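Local structure of geranyltranstransferase (3NPK) at residues L58-Q61 with A62-V65; D81-A84 with M85-D89; T105-L108 with V109-L113; Q151-D154 with C155-D159; L256-E259 with C260-D263. The protein probably catalyses the condensation of isopentenyl diphosphate with geranyl diphosphate to make farnesyl diphosphate, a chain-lengthening step of isoprenoid biosynthesis. One frame throughout, in Å; residues are numbered along the deposited sequence.

Interaction 1 (L58-Q61 with A62-V65)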
loop_
_atom_site.group_PDB
_atom_site.type_symbol
_atom_site.label_atom_id
_atom_site.label_comp_id
_atom_site.label_asym_id
_atom_site.label_seq_id
_atom_site.Cartn_x
_atom_site.Cartn_y
_atom_site.Cartn_z
ATOM N N LEU A 58 -15.174 13.074 17.987
ATOM C CA LEU A 58 -14.039 12.506 17.267
ATOM C C LEU A 58 -14.050 12.853 15.775
ATOM O O LEU A 58 -13.234 12.336 15.019
ATOM C CB LEU A 58 -14.011 10.979 17.425
ATOM C CG LEU A 58 -13.644 10.461 18.818
ATOM C CD1 LEU A 58 -13.816 8.938 18.858
ATOM C CD2 LEU A 58 -12.222 10.862 19.182
ATOM N N LEU A 59 -14.952 13.732 15.348
ATOM C CA LEU A 59 -15.097 13.990 13.912
ATOM C C LEU A 59 -13.808 14.536 13.286
ATOM O O LEU A 59 -13.351 14.067 12.233
ATOM C CB LEU A 59 -16.263 14.949 13.655
ATOM C CG LEU A 59 -16.493 15.206 12.167
ATOM C CD1 LEU A 59 -16.987 13.919 11.506
ATOM C CD2 LEU A 59 -17.474 16.352 11.989
ATOM N N ASN A 60 -13.191 15.517 13.929
ATOM C CA ASN A 60 -11.979 16.070 13.338
ATOM C C ASN A 60 -10.846 15.051 13.244
ATOM O O ASN A 60 -10.129 14.982 12.239
ATOM C CB ASN A 60 -11.559 17.313 14.110
ATOM C CG ASN A 60 -12.529 18.443 13.900
ATOM O OD1 ASN A 60 -12.568 19.039 12.822
ATOM N ND2 ASN A 60 -13.339 18.737 14.918
ATOM N N GLN A 61 -10.695 14.251 14.287
ATOM C CA GLN A 61 -9.659 13.230 14.318
ATOM C C GLN A 61 -9.919 12.192 13.230
ATOM O O GLN A 61 -8.976 11.603 12.685
ATOM C CB GLN A 61 -9.644 12.569 15.698
ATOM C CG GLN A 61 -9.212 13.540 16.809
ATOM C CD GLN A 61 -10.355 14.305 17.468
ATOM O OE1 GLN A 61 -11.435 14.473 16.907
ATOM N NE2 GLN A 61 -10.098 14.803 18.667
ATOM N N ALA A 62 -11.199 11.986 12.911
ATOM C CA ALA A 62 -11.598 11.026 11.881
ATOM C C ALA A 62 -11.253 11.471 10.475
ATOM O O ALA A 62 -11.259 10.647 9.562
ATOM C CB ALA A 62 -13.101 10.732 11.975
ATOM N N LEU A 63 -11.023 12.767 10.278
ATOM C CA LEU A 63 -10.756 13.256 8.937
ATOM C C LEU A 63 -9.548 12.565 8.313
ATOM O O LEU A 63 -9.546 12.317 7.105
ATOM C CB LEU A 63 -10.556 14.776 8.941
ATOM C CG LEU A 63 -11.831 15.583 9.187
ATOM C CD1 LEU A 63 -11.482 17.016 9.570
ATOM C CD2 LEU A 63 -12.797 15.549 8.009
ATOM N N ASP A 64 -8.532 12.252 9.122
ATOM C CA ASP A 64 -7.341 11.562 8.606
ATOM C C ASP A 64 -7.695 10.147 8.144
ATOM O O ASP A 64 -7.076 9.619 7.226
ATOM C CB ASP A 64 -6.241 11.451 9.663
ATOM C CG ASP A 64 -5.494 12.748 9.888
ATOM O OD1 ASP A 64 -5.547 13.650 9.016
ATOM O OD2 ASP A 64 -4.827 12.852 10.948
ATOM N N VAL A 65 -8.679 9.523 8.787
ATOM C CA VAL A 65 -9.056 8.162 8.409
ATOM C C VAL A 65 -9.834 8.220 7.096
ATOM O O VAL A 65 -9.620 7.396 6.197
ATOM C CB VAL A 65 -9.884 7.467 9.536
ATOM C CG1 VAL A 65 -10.126 6.005 9.194
ATOM C CG2 VAL A 65 -9.153 7.584 10.869
HETATM O O HOH W 1 -6.341 12.483 13.275
#
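Backbone bonds from Ala62 and Leu63 back to residues 58-60 form the opening turn of helix 59-80. Ala62 N donates to Leu58 O at 3.0 Å. Leu63 N instead reaches Asn60 O at 3.1 Å from above the carbonyl plane, an i to i+3 bond of 3-10 character. Leu59 O receives weak bonds from both amides. The start of the helix thus mixes i to i+3 and i to i+4 bonds, and it is kinked where Asp64 N and Val65 N lack the bond to the turn before.

The side chains pack against the carbonyls of the turn before. With CG beside the backbone N (chi1 -71°), Leu63 CG lies 3.5 Å from Asn60 O. Leu63 CD1 is 4.0 Å from Asn60 OD1, the two side chains lying side by side and pointing the same way. Leu63 also packs on Leu8 of helix 5-14 and Leu48 of helix 42-54. The methyl of Ala62, its CB, sits 3.4 Å from Leu58 O, and beyond it lies Ile189 of helix 164-189.

Water supplies the remaining link. One molecule donates to Gln61 O at 2.8 Å and to Asp64 OD2, also at 2.8 Å, spanning the kink; the other carboxylate oxygen, Asp64 OD1, is hydrogen-bonded to His12 NE2.

Interaction 2 (D81-A84 with M85-D89)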
loop_
_atom_site.group_PDB
_atom_site.type_symbol
_atom_site.label_atom_id
_atom_site.label_comp_id
_atom_site.label_asym_id
_atom_site.label_seq_id
_atom_site.Cartn_x
_atom_site.Cartn_y
_atom_site.Cartn_z
ATOM N N ASP A 81 -6.847 3.033 -14.599
ATOM C CA ASP A 81 -6.889 3.823 -15.835
ATOM C C ASP A 81 -5.692 3.553 -16.758
ATOM O O ASP A 81 -5.705 3.975 -17.921
ATOM C CB ASP A 81 -6.958 5.328 -15.512
ATOM C CG ASP A 81 -8.335 5.763 -15.037
ATOM O OD1 ASP A 81 -9.302 4.999 -15.243
ATOM O OD2 ASP A 81 -8.452 6.867 -14.452
ATOM N N LEU A 82 -4.679 2.836 -16.261
ATOM C CA LEU A 82 -3.454 2.586 -17.037
ATOM C C LEU A 82 -3.750 1.878 -18.355
ATOM O O LEU A 82 -4.721 1.136 -18.469
ATOM C CB LEU A 82 -2.466 1.739 -16.242
ATOM C CG LEU A 82 -1.722 2.456 -15.114
ATOM C CD1 LEU A 82 -0.991 1.427 -14.250
ATOM C CD2 LEU A 82 -0.745 3.492 -15.670
ATOM N N PRO A 83 -2.900 2.100 -19.364
ATOM C CA PRO A 83 -3.111 1.423 -20.649
ATOM C C PRO A 83 -3.272 -0.093 -20.529
ATOM O O PRO A 83 -4.041 -0.666 -21.305
ATOM C CB PRO A 83 -1.844 1.767 -21.432
ATOM C CG PRO A 83 -1.502 3.146 -20.910
ATOM C CD PRO A 83 -1.827 3.100 -19.431
ATOM N N ALA A 84 -2.564 -0.730 -19.597
ATOM C CA ALA A 84 -2.655 -2.192 -19.455
ATOM C C ALA A 84 -4.054 -2.621 -19.030
ATOM O O ALA A 84 -4.502 -3.732 -19.331
ATOM C CB ALA A 84 -1.630 -2.704 -18.446
HETATM N N MSE A 85 -4.735 -1.740 -18.309
HETATM C CA MSE A 85 -6.068 -2.057 -17.817
HETATM C C MSE A 85 -7.143 -1.312 -18.593
HETATM O O MSE A 85 -7.390 -1.655 -19.756
HETATM C CB MSE A 85 -6.150 -1.872 -16.301
HETATM C CG MSE A 85 -5.405 -3.009 -15.609
HETATM SE SE MSE A 85 -5.486 -3.040 -13.684
HETATM C CE MSE A 85 -3.848 -2.095 -13.278
ATOM N N ASP A 86 -7.779 -0.308 -17.996
ATOM C CA ASP A 86 -8.880 0.373 -18.691
ATOM C C ASP A 86 -8.407 1.302 -19.817
ATOM O O ASP A 86 -9.189 1.640 -20.705
ATOM C CB ASP A 86 -9.793 1.148 -17.724
ATOM C CG ASP A 86 -10.662 0.244 -16.866
ATOM O OD1 ASP A 86 -10.755 -0.972 -17.141
ATOM O OD2 ASP A 86 -11.273 0.766 -15.908
ATOM N N ASN A 87 -7.144 1.731 -19.776
ATOM C CA ASN A 87 -6.608 2.573 -20.856
ATOM C C ASN A 87 -7.451 3.834 -21.058
ATOM O O ASN A 87 -7.847 4.163 -22.188
ATOM C CB ASN A 87 -6.512 1.781 -22.166
ATOM C CG ASN A 87 -5.695 2.498 -23.224
ATOM O OD1 ASN A 87 -4.877 3.363 -22.911
ATOM N ND2 ASN A 87 -5.903 2.128 -24.491
ATOM N N ALA A 88 -7.714 4.540 -19.957
ATOM C CA ALA A 88 -8.538 5.750 -19.988
ATOM C C ALA A 88 -7.707 7.001 -20.255
ATOM O O ALA A 88 -6.629 7.172 -19.678
ATOM C CB ALA A 88 -9.293 5.898 -18.680
ATOM N N ASP A 89 -8.226 7.885 -21.103
ATOM C CA ASP A 89 -7.553 9.139 -21.408
ATOM C C ASP A 89 -7.929 10.264 -20.453
ATOM O O ASP A 89 -7.214 11.266 -20.368
ATOM C CB ASP A 89 -7.883 9.593 -22.836
ATOM C CG ASP A 89 -7.204 8.746 -23.901
ATOM O OD1 ASP A 89 -6.272 7.983 -23.586
ATOM O OD2 ASP A 89 -7.600 8.864 -25.077
HETATM O O HOH W 2 -5.850 -2.478 -22.298
HETATM O O HOH W 3 -6.880 -4.127 -20.718
#
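Asp81 and Ala88 close a compact loop that carries most of the first aspartate-rich motif of the polyprenyl synthases, the DDxxxxD signature, here running from Asp80 to Asp86. In relatives this motif holds the magnesium ions that bind the allylic diphosphate; here the Asp81 side chain lies about 9 Å from the bound pyrophosphate.

The tight part is backbone. A type I turn from Leu82 to Met85 is closed by Met85 N on Leu82 O at 2.9 Å, and Asn87 N reaches the same oxygen at 2.8 Å. The two donors come from opposite faces of the carbonyl plane, so one oxygen gathers both limbs of the loop. Ala88 N then bonds to Asp81 O at 2.9 Å, and the Ala88 methyl closes over the Asp81 carboxylate, whose OD1 is salt-bridged to Arg91. Behind the turn, Leu82 packs on Ile107 of its own subunit and on Ile107 of the second subunit.

The outer side is wetter and looser. One water lies 2.8 Å from Ala84 O and also near Met85 O, while a second lies 2.7 Å from Pro83 O. Asn87, in a left-handed backbone conformation, crosses Pro83 at about a right angle. Its chi1 of -168° swings the amide across the proline, bringing OD1 to 3.5 Å from Pro83 CA.

Interaction 3 (T105-L108 with V109-L113); sequences TAIL and VGDAL
The carboxylate of Asp111 is the flat group here, and one of its faces is turned to Ile107. Ile107 O stands almost straight over the carboxylate carbon, 3.3 Å from Asp111 CG, and the methyl Ile107 CG2 lies to the same side of the plane, 3.8 Å from Asp111 OD2. Leu108 CD2 comes to OD2 more obliquely at 4.0 Å, still on that side. The group folds back over the preceding turn because chi1 is -71°, with CG beside the backbone N.

Ile107 O only packs over the carboxylate; its own bonds come from Asp111 N and from His79 NE2 of the same chain. The carboxylate finds its hydrogen-bond partner across the dimer, where Asp111 OD2 is bonded to His79 ND1 of the second subunit. Asp111 OD1 comes close to Asp111 OD1 of that subunit, a meeting of like charges that would be expected to raise the affinity for a proton.

The helix beneath is regular. Val109 N meets Thr105 O at 2.8 Å, with the N-H...O angle a straight 164°, and Asp111 N meets Ile107 O at 2.9 Å. On the flank facing helix 27-37, Thr105 and Val109 touch by their CG2 methyls at 4.0 Å, while Thr105 OG1 turns to Asp102.

Helix 103-122 thus offers one flank to its own subunit and another to the partner, an arrangement characteristic of the central dimer interface in the all-alpha isoprenoid synthase fold.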
loop_
_atom_site.group_PDB
_atom_site.type_symbol
_atom_site.label_atom_id
_atom_site.label_comp_id
_atom_site.label_asym_id
_atom_site.label_seq_id
_atom_site.Cartn_x
_atom_site.Cartn_y
_atom_site.Cartn_z
ATOM N N THR A 105 5.162 7.620 -14.043
ATOM C CA THR A 105 4.626 8.515 -13.018
ATOM C C THR A 105 3.276 8.010 -12.494
ATOM O O THR A 105 3.025 8.015 -11.290
ATOM C CB THR A 105 4.491 9.942 -13.569
ATOM O OG1 THR A 105 5.796 10.419 -13.928
ATOM C CG2 THR A 105 3.886 10.912 -12.536
ATOM N N ALA A 106 2.405 7.572 -13.398
ATOM C CA ALA A 106 1.096 7.070 -12.976
ATOM C C ALA A 106 1.268 5.846 -12.062
ATOM O O ALA A 106 0.617 5.735 -10.999
ATOM C CB ALA A 106 0.236 6.724 -14.193
ATOM N N ILE A 107 2.133 4.917 -12.469
ATOM C CA ILE A 107 2.345 3.725 -11.642
ATOM C C ILE A 107 2.854 4.131 -10.255
ATOM O O ILE A 107 2.304 3.713 -9.220
ATOM C CB ILE A 107 3.346 2.757 -12.281
ATOM C CG1 ILE A 107 2.757 2.156 -13.555
ATOM C CG2 ILE A 107 3.713 1.640 -11.279
ATOM C CD1 ILE A 107 3.810 1.604 -14.502
ATOM N N LEU A 108 3.894 4.959 -10.227
ATOM C CA LEU A 108 4.523 5.329 -8.949
ATOM C C LEU A 108 3.660 6.231 -8.060
ATOM O O LEU A 108 3.713 6.111 -6.836
ATOM C CB LEU A 108 5.881 5.988 -9.189
ATOM C CG LEU A 108 6.925 5.076 -9.847
ATOM C CD1 LEU A 108 8.223 5.862 -10.122
ATOM C CD2 LEU A 108 7.174 3.823 -8.981
ATOM N N VAL A 109 2.890 7.141 -8.657
ATOM C CA VAL A 109 1.966 7.934 -7.858
ATOM C C VAL A 109 0.938 7.007 -7.192
ATOM O O VAL A 109 0.646 7.155 -6.004
ATOM C CB VAL A 109 1.251 9.041 -8.674
ATOM C CG1 VAL A 109 0.025 9.562 -7.899
ATOM C CG2 VAL A 109 2.209 10.200 -8.996
ATOM N N GLY A 110 0.389 6.051 -7.941
ATOM C CA GLY A 110 -0.532 5.105 -7.332
ATOM C C GLY A 110 0.139 4.331 -6.198
ATOM O O GLY A 110 -0.442 4.157 -5.124
ATOM N N ASP A 111 1.366 3.867 -6.433
ATOM C CA ASP A 111 2.114 3.127 -5.407
ATOM C C ASP A 111 2.279 4.000 -4.164
ATOM O O ASP A 111 2.064 3.539 -3.031
ATOM C CB ASP A 111 3.493 2.696 -5.913
ATOM C CG ASP A 111 3.417 1.586 -6.953
ATOM O OD1 ASP A 111 2.336 0.996 -7.140
ATOM O OD2 ASP A 111 4.440 1.308 -7.593
ATOM N N ALA A 112 2.670 5.259 -4.377
ATOM C CA ALA A 112 2.824 6.208 -3.272
ATOM C C ALA A 112 1.545 6.373 -2.467
ATOM O O ALA A 112 1.583 6.399 -1.241
ATOM C CB ALA A 112 3.320 7.557 -3.785
ATOM N N LEU A 113 0.408 6.518 -3.149
ATOM C CA LEU A 113 -0.849 6.780 -2.449
ATOM C C LEU A 113 -1.322 5.548 -1.665
ATOM O O LEU A 113 -1.916 5.687 -0.599
ATOM C CB LEU A 113 -1.936 7.277 -3.418
ATOM C CG LEU A 113 -1.712 8.700 -3.959
ATOM C CD1 LEU A 113 -2.824 9.066 -4.967
ATOM C CD2 LEU A 113 -1.610 9.745 -2.834
#

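Interaction 4 (Q151-D154 with C155-D159); sequences QAID and CFFED
Cys155, Phe156 and Phe157 complete the last regular turn of helix 147-156, their amides bonding back to Gln151, Ala152 and Ile153. Phe157 N to Ile153 O, at 2.9 Å, is the last good bond of the series. Phe157 then leaves helical angles, and Glu158 N, 3.1 Å from Asp154 O, is badly angled for a bond; its amide makes a weak bond to Cys155 O instead.

The side chains follow this change of course. Phe157 folds back on Ile153: its CD2 lies 3.7 Å from Ile153 CG2, and Ile153 O sits in the ring plane at the edge, 3.3 Å from Phe157 CD2. Phe156 then sets its own edge over that ring, with Phe156 CD2 3.6 Å above the plane of Phe157 and over its centre. On another side of the helix, Gln151 starts anti to the backbone N (chi1 179°) and bends at chi2, so that its NE2 comes to 3.4 Å from Cys155 SG. Asp154 turns its carboxylate to a salt bridge with Lys174.

Lys160 makes a cation-pi contact with Phe156, whose ring also meets Phe26 of the second subunit edge-to-face, while Phe157 meets Phe23 of that subunit. Gln151 and Asp154 themselves belong to the GQxxD signature of trans-prenyltransferases, here on a helix whose aromatic end is built into the dimer interface.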
loop_
_atom_site.group_PDB
_atom_site.type_symbol
_atom_site.label_atom_id
_atom_site.label_comp_id
_atom_site.label_asym_id
_atom_site.label_seq_id
_atom_site.Cartn_x
_atom_site.Cartn_y
_atom_site.Cartn_z
ATOM N N GLN A 151 -10.481 -6.403 -8.854
ATOM C CA GLN A 151 -9.950 -5.835 -10.089
ATOM C C GLN A 151 -9.240 -6.874 -10.968
ATOM O O GLN A 151 -9.397 -6.869 -12.202
ATOM C CB GLN A 151 -8.993 -4.681 -9.780
ATOM C CG GLN A 151 -8.376 -4.032 -11.021
ATOM C CD GLN A 151 -9.378 -3.355 -11.989
ATOM O OE1 GLN A 151 -10.595 -3.484 -11.868
ATOM N NE2 GLN A 151 -8.834 -2.640 -12.980
ATOM N N ALA A 152 -8.484 -7.782 -10.353
ATOM C CA ALA A 152 -7.811 -8.825 -11.140
ATOM C C ALA A 152 -8.845 -9.683 -11.869
ATOM O O ALA A 152 -8.681 -10.026 -13.050
ATOM C CB ALA A 152 -6.923 -9.701 -10.240
ATOM N N ILE A 153 -9.913 -10.037 -11.159
ATOM C CA ILE A 153 -10.981 -10.818 -11.770
ATOM C C ILE A 153 -11.670 -10.017 -12.884
ATOM O O ILE A 153 -11.903 -10.531 -13.985
ATOM C CB ILE A 153 -11.974 -11.282 -10.698
ATOM C CG1 ILE A 153 -11.314 -12.389 -9.872
ATOM C CG2 ILE A 153 -13.299 -11.777 -11.318
ATOM C CD1 ILE A 153 -12.100 -12.811 -8.627
ATOM N N ASP A 154 -11.986 -8.756 -12.609
ATOM C CA ASP A 154 -12.634 -7.903 -13.616
ATOM C C ASP A 154 -11.800 -7.832 -14.908
ATOM O O ASP A 154 -12.324 -7.998 -16.028
ATOM C CB ASP A 154 -12.847 -6.501 -13.045
ATOM C CG ASP A 154 -13.916 -5.700 -13.788
ATOM O OD1 ASP A 154 -14.844 -6.286 -14.384
ATOM O OD2 ASP A 154 -13.825 -4.466 -13.758
ATOM N N CYS A 155 -10.499 -7.611 -14.753
ATOM C CA CYS A 155 -9.623 -7.529 -15.916
ATOM C C CYS A 155 -9.507 -8.860 -16.644
ATOM O O CYS A 155 -9.634 -8.918 -17.875
ATOM C CB CYS A 155 -8.233 -7.055 -15.507
ATOM S SG CYS A 155 -8.231 -5.337 -14.965
ATOM N N PHE A 156 -9.282 -9.943 -15.906
ATOM C CA PHE A 156 -9.076 -11.213 -16.585
ATOM C C PHE A 156 -10.330 -11.723 -17.285
ATOM O O PHE A 156 -10.234 -12.313 -18.367
ATOM C CB PHE A 156 -8.540 -12.278 -15.635
ATOM C CG PHE A 156 -8.227 -13.568 -16.328
ATOM C CD1 PHE A 156 -7.068 -13.692 -17.074
ATOM C CD2 PHE A 156 -9.108 -14.638 -16.277
ATOM C CE1 PHE A 156 -6.775 -14.871 -17.745
ATOM C CE2 PHE A 156 -8.823 -15.838 -16.945
ATOM C CZ PHE A 156 -7.649 -15.947 -17.676
ATOM N N PHE A 157 -11.500 -11.501 -16.688
ATOM C CA PHE A 157 -12.733 -12.067 -17.238
ATOM C C PHE A 157 -13.537 -11.071 -18.073
ATOM O O PHE A 157 -14.670 -11.349 -18.463
ATOM C CB PHE A 157 -13.600 -12.686 -16.119
ATOM C CG PHE A 157 -12.974 -13.893 -15.470
ATOM C CD1 PHE A 157 -13.126 -15.153 -16.040
ATOM C CD2 PHE A 157 -12.239 -13.779 -14.292
ATOM C CE1 PHE A 157 -12.555 -16.282 -15.453
ATOM C CE2 PHE A 157 -11.679 -14.899 -13.697
ATOM C CZ PHE A 157 -11.825 -16.155 -14.277
ATOM N N GLU A 158 -12.939 -9.921 -18.385
ATOM C CA GLU A 158 -13.616 -8.905 -19.193
ATOM C C GLU A 158 -14.148 -9.498 -20.499
ATOM O O GLU A 158 -15.230 -9.127 -20.959
ATOM C CB GLU A 158 -12.656 -7.736 -19.490
ATOM C CG GLU A 158 -11.371 -8.215 -20.188
ATOM C CD GLU A 158 -10.401 -7.112 -20.591
ATOM O OE1 GLU A 158 -10.282 -6.108 -19.863
ATOM O OE2 GLU A 158 -9.736 -7.277 -21.645
ATOM N N ASP A 159 -13.389 -10.433 -21.072
ATOM C CA ASP A 159 -13.726 -11.027 -22.354
ATOM C C ASP A 159 -14.139 -12.490 -22.235
ATOM O O ASP A 159 -14.032 -13.250 -23.200
ATOM C CB ASP A 159 -12.547 -10.880 -23.327
ATOM C CG ASP A 159 -11.304 -11.663 -22.899
ATOM O OD1 ASP A 159 -11.224 -12.125 -21.740
ATOM O OD2 ASP A 159 -10.392 -11.819 -23.751
#

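Interaction 5 (L256-E259 with C260-D263)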
loop_
_atom_site.group_PDB
_atom_site.type_symbol
_atom_site.label_atom_id
_atom_site.label_comp_id
_atom_site.label_asym_id
_atom_site.label_seq_id
_atom_site.Cartn_x
_atom_site.Cartn_y
_atom_site.Cartn_z
ATOM N N LEU A 256 -33.406 -5.406 -3.236
ATOM C CA LEU A 256 -32.247 -5.065 -2.423
ATOM C C LEU A 256 -32.405 -3.710 -1.748
ATOM O O LEU A 256 -32.074 -3.569 -0.577
ATOM C CB LEU A 256 -30.970 -5.096 -3.261
ATOM C CG LEU A 256 -30.522 -6.507 -3.634
ATOM C CD1 LEU A 256 -29.392 -6.458 -4.647
ATOM C CD2 LEU A 256 -30.119 -7.311 -2.396
ATOM N N LEU A 257 -32.914 -2.724 -2.484
ATOM C CA LEU A 257 -33.208 -1.408 -1.909
ATOM C C LEU A 257 -34.231 -1.477 -0.773
ATOM O O LEU A 257 -34.080 -0.796 0.241
ATOM C CB LEU A 257 -33.673 -0.420 -2.987
ATOM C CG LEU A 257 -32.537 0.265 -3.757
ATOM C CD1 LEU A 257 -33.056 0.987 -5.008
ATOM C CD2 LEU A 257 -31.762 1.225 -2.839
ATOM N N ASN A 258 -35.272 -2.292 -0.934
ATOM C CA ASN A 258 -36.246 -2.461 0.146
ATOM C C ASN A 258 -35.610 -3.089 1.384
ATOM O O ASN A 258 -35.920 -2.707 2.513
ATOM C CB ASN A 258 -37.461 -3.282 -0.304
ATOM C CG ASN A 258 -38.493 -3.441 0.804
ATOM O OD1 ASN A 258 -38.598 -4.501 1.421
ATOM N ND2 ASN A 258 -39.240 -2.372 1.079
ATOM N N GLU A 259 -34.718 -4.052 1.176
ATOM C CA GLU A 259 -33.985 -4.624 2.292
ATOM C C GLU A 259 -33.125 -3.555 2.959
ATOM O O GLU A 259 -33.069 -3.459 4.185
ATOM C CB GLU A 259 -33.123 -5.789 1.820
ATOM C CG GLU A 259 -33.945 -6.997 1.401
ATOM C CD GLU A 259 -33.105 -8.113 0.827
ATOM O OE1 GLU A 259 -31.862 -7.983 0.803
ATOM O OE2 GLU A 259 -33.699 -9.126 0.401
ATOM N N CYS A 260 -32.456 -2.744 2.149
ATOM C CA CYS A 260 -31.640 -1.673 2.709
ATOM C C CYS A 260 -32.487 -0.692 3.516
ATOM O O CYS A 260 -32.038 -0.207 4.553
ATOM C CB CYS A 260 -30.827 -0.949 1.626
ATOM S SG CYS A 260 -29.381 -1.874 1.035
ATOM N N GLU A 261 -33.706 -0.414 3.059
ATOM C CA GLU A 261 -34.616 0.467 3.787
ATOM C C GLU A 261 -34.881 -0.077 5.195
ATOM O O GLU A 261 -34.896 0.671 6.185
ATOM C CB GLU A 261 -35.922 0.624 2.997
ATOM C CG GLU A 261 -37.041 1.381 3.708
ATOM C CD GLU A 261 -38.288 1.520 2.834
ATOM O OE1 GLU A 261 -38.169 2.004 1.690
ATOM O OE2 GLU A 261 -39.387 1.132 3.281
ATOM N N GLN A 262 -35.081 -1.390 5.291
ATOM C CA GLN A 262 -35.295 -2.028 6.587
ATOM C C GLN A 262 -34.037 -1.963 7.456
ATOM O O GLN A 262 -34.110 -1.702 8.667
ATOM C CB GLN A 262 -35.731 -3.479 6.389
ATOM C CG GLN A 262 -37.016 -3.602 5.602
ATOM C CD GLN A 262 -37.375 -5.032 5.296
ATOM O OE1 GLN A 262 -37.267 -5.914 6.155
ATOM N NE2 GLN A 262 -37.819 -5.276 4.070
ATOM N N ASP A 263 -32.883 -2.188 6.832
ATOM C CA ASP A 263 -31.607 -2.134 7.536
ATOM C C ASP A 263 -31.315 -0.724 8.051
ATOM O O ASP A 263 -30.777 -0.549 9.147
ATOM C CB ASP A 263 -30.466 -2.611 6.633
ATOM C CG ASP A 263 -30.641 -4.055 6.173
ATOM O OD1 ASP A 263 -31.297 -4.843 6.893
ATOM O OD2 ASP A 263 -30.112 -4.401 5.091
#
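Asn258 sends CG anti to its own N (chi1 -179°), along the helix toward Gln262, whose chain keeps CG beside the backbone N and runs extended beyond it. The two amides meet one turn apart: Gln262 NE2 donates to Asn258 OD1 at 2.9 Å. The bond is bent, with an N-H...O angle of 131°. Its acceptor lies in the plane of the Gln262 amide; the donor stands well above the carbonyl plane of Asn258, and the two amide planes are 68° apart. Gln262 also lies over the backbone, its CG 3.4 Å from Asn258 O.

Asp263 N bonds to Glu259 O at 2.9 Å; its carboxylate lies against the same oxygen without a bond, Asp263 CG 3.2 Å from Glu259 O. The two acid groups themselves stay apart, OE1 of Glu259 and OD2 of Asp263 being separated by 5.9 Å, and both look to Lys206: Glu259 through a salt bridge, Asp263 through a long, weak ion pair.

Helix 246-265 packs against helix 194-220 here, Leu256 on Ile210 and Ile213, while the amide pair faces the surface.

The five contacts come in series along one mainly helical chain; three of them cluster and two stand apart. Interactions 2, 3 and 4 gather at one end: residues 81-89 touch helix 103-122 through Leu82 and helix 147-156 through Met85, and the centres of interactions 3 and 4 lie 14 Å and 13 Å from that of interaction 2. All three also meet the second subunit, so the aspartate-rich loop is built into the dimer interface. Interaction 1 opens helix 59-80, at whose far end interaction 2 begins, their centres 33 Å apart across the chain's centre. Interaction 5, 29 Å from interactions 1 and 4 between centres, lies on a peripheral helix that the second subunit does not touch at this point.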